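PDB 5CYL: fimbrial subunit CupB6 from Pseudomonas aeruginosa, which probably serves as the adhesive tip of a chaperone-usher pilus, helping the bacterium attach to surfaces and form biofilms. Local coordinates for residues A[89-94]-A[107-112]. Numbering follows the deposited sequence.
Sequences VDAQDG and ALDKRV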
loop_
_atom_site.group_PDB
_atom_site.type_symbol
_atom_site.label_atom_id
_atom_site.label_comp_id
_atom_site.label_asym_id
_atom_site.label_seq_id
_atom_site.Cartn_x
_atom_site.Cartn_y
_atom_site.Cartn_z
ATOM N N VAL A 89 3.661 -18.607 17.918
ATOM C CA VAL A 89 2.992 -18.835 19.219
ATOM C C VAL A 89 3.846 -18.333 20.367
ATOM O O VAL A 89 5.052 -18.574 20.377
ATOM C CB VAL A 89 2.646 -20.309 19.450
ATOM C CG1 VAL A 89 1.917 -20.887 18.242
ATOM C CG2 VAL A 89 3.883 -21.117 19.710
ATOM N N ASP A 90 3.221 -17.632 21.299
ATOM C CA ASP A 90 3.916 -17.180 22.498
ATOM C C ASP A 90 3.864 -18.322 23.472
ATOM O O ASP A 90 2.871 -18.514 24.176
ATOM C CB ASP A 90 3.239 -15.948 23.095
ATOM C CG ASP A 90 3.068 -14.840 22.092
ATOM O OD1 ASP A 90 4.028 -14.623 21.307
ATOM O OD2 ASP A 90 1.973 -14.206 22.083
ATOM N N ALA A 91 4.941 -19.080 23.506
ATOM C CA ALA A 91 5.018 -20.290 24.341
ATOM C C ALA A 91 5.153 -19.986 25.843
ATOM O O ALA A 91 5.738 -18.970 26.233
ATOM C CB ALA A 91 6.155 -21.182 23.880
ATOM N N GLN A 92 4.577 -20.863 26.648
ATOM C CA GLN A 92 4.658 -20.792 28.093
ATOM C C GLN A 92 6.110 -20.781 28.598
ATOM O O GLN A 92 6.424 -20.103 29.571
ATOM C CB GLN A 92 3.905 -21.967 28.704
ATOM C CG GLN A 92 2.541 -21.639 29.293
ATOM C CD GLN A 92 2.169 -22.557 30.468
ATOM O OE1 GLN A 92 2.301 -23.783 30.387
ATOM N NE2 GLN A 92 1.724 -21.958 31.577
ATOM N N ASP A 93 6.993 -21.532 27.956
ATOM C CA ASP A 93 8.406 -21.553 28.367
ATOM C C ASP A 93 9.082 -20.194 28.071
ATOM O O ASP A 93 10.272 -19.997 28.365
ATOM C CB ASP A 93 9.165 -22.723 27.724
ATOM C CG ASP A 93 8.945 -22.807 26.252
ATOM O OD1 ASP A 93 7.863 -22.345 25.824
ATOM O OD2 ASP A 93 9.842 -23.311 25.563
ATOM N N GLY A 94 8.315 -19.272 27.491
ATOM C CA GLY A 94 8.753 -17.890 27.285
ATOM C C GLY A 94 9.541 -17.729 25.997
ATOM O O GLY A 94 10.406 -16.860 25.885
ATOM N N ALA A 107 6.126 -29.262 17.511
ATOM C CA ALA A 107 5.632 -29.047 18.857
ATOM C C ALA A 107 6.096 -27.689 19.360
ATOM O O ALA A 107 7.284 -27.477 19.546
ATOM C CB ALA A 107 6.105 -30.166 19.759
ATOM N N LEU A 108 5.138 -26.792 19.578
ATOM C CA LEU A 108 5.478 -25.405 19.898
ATOM C C LEU A 108 5.162 -24.983 21.301
ATOM O O LEU A 108 5.700 -23.990 21.778
ATOM C CB LEU A 108 4.823 -24.434 18.921
ATOM C CG LEU A 108 5.144 -24.807 17.472
ATOM C CD1 LEU A 108 4.262 -24.002 16.531
ATOM C CD2 LEU A 108 6.634 -24.707 17.145
ATOM N N ASP A 109 4.261 -25.714 21.944
ATOM C CA ASP A 109 3.851 -25.442 23.315
ATOM C C ASP A 109 3.240 -26.705 23.898
ATOM O O ASP A 109 2.849 -27.613 23.172
ATOM C CB ASP A 109 2.869 -24.276 23.354
ATOM C CG ASP A 109 3.012 -23.429 24.591
ATOM O OD1 ASP A 109 3.937 -23.688 25.409
ATOM O OD2 ASP A 109 2.186 -22.496 24.773
ATOM N N LYS A 110 3.193 -26.761 25.215
ATOM C CA LYS A 110 2.440 -27.796 25.933
ATOM C C LYS A 110 1.597 -27.134 26.999
ATOM O O LYS A 110 1.876 -26.018 27.405
ATOM C CB LYS A 110 3.360 -28.860 26.504
ATOM C CG LYS A 110 4.798 -28.423 26.654
ATOM C CD LYS A 110 5.741 -29.565 27.058
ATOM C CE LYS A 110 5.533 -30.823 26.230
ATOM N NZ LYS A 110 6.579 -31.868 26.445
ATOM N N ARG A 111 0.535 -27.810 27.399
ATOM C CA ARG A 111 -0.363 -27.311 28.445
ATOM C C ARG A 111 -0.602 -28.430 29.432
ATOM O O ARG A 111 -0.892 -29.563 29.028
ATOM C CB ARG A 111 -1.685 -26.851 27.850
ATOM C CG ARG A 111 -1.643 -25.482 27.202
ATOM C CD ARG A 111 -1.334 -24.408 28.211
ATOM N NE ARG A 111 -1.350 -23.080 27.624
ATOM C CZ ARG A 111 -0.326 -22.519 27.005
ATOM N NH1 ARG A 111 0.813 -23.172 26.873
ATOM N NH2 ARG A 111 -0.438 -21.296 26.510
ATOM N N VAL A 112 -0.446 -28.130 30.715
ATOM C CA VAL A 112 -0.688 -29.137 31.732
ATOM C C VAL A 112 -2.172 -29.495 31.671
ATOM O O VAL A 112 -3.016 -28.601 31.694
ATOM C CB VAL A 112 -0.311 -28.630 33.126
ATOM C CG1 VAL A 112 1.124 -28.105 33.123
ATOM C CG2 VAL A 112 -1.294 -27.558 33.587
#
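The carboxylate of D109 reaches from strand 106-112 to the backbone N of Q92, inside the type I beta turn A91-G94. D109 OD1 accepts the hydrogen bond from Q92 N at 3.2 Å, met on the syn side but about 30° out of the carboxylate plane, while OD2 adds a weak second bond to the same N-H. Aspartate suits the place because its short side chain delivers two acceptors directly to a turn amide. From its own strand, R111 completes a salt bridge: R111 NH1 lies 2.6 Å from D109 OD2 and approaches from above the carboxylate plane. The same NH1 also donates to K110 O at 3.1 Å; K110 O lies almost in the guanidinium plane, whereas D109 OD2 is tilted from it. Two acceptors thus grip one nitrogen, and the bend of the arginine chain at chi2 (-64°) folds the head back over its own strand to meet them. The positive charge probably helps keep D109 ionised, although D93, a second acid on the turn, comes near it; D93 has its own salt bridge to R97.

Over one face of the guanidinium lies the aliphatic part of Q92, with Q92 CG 3.3 Å from R111 NH1, and its amide plane is turned 51° from that of the arginine. A91, small enough to sit close to the strand, brings CB to 3.5 Å from L108 O. Deeper in, V89 CG2 packs on L108 CB at 3.5 Å, the two branched apolar side chains crossing at about a right angle where both are buried.

L108 and D109 form a classic beta bulge opposite I60 of strand 56-65, the antiparallel partner of 106-112 in a four-stranded sheet. Strand 83-90 belongs to a different antiparallel sheet, flanked by strands 96-98 and 118-129, so the contact links two sheets at the turn that ends strand 83-90.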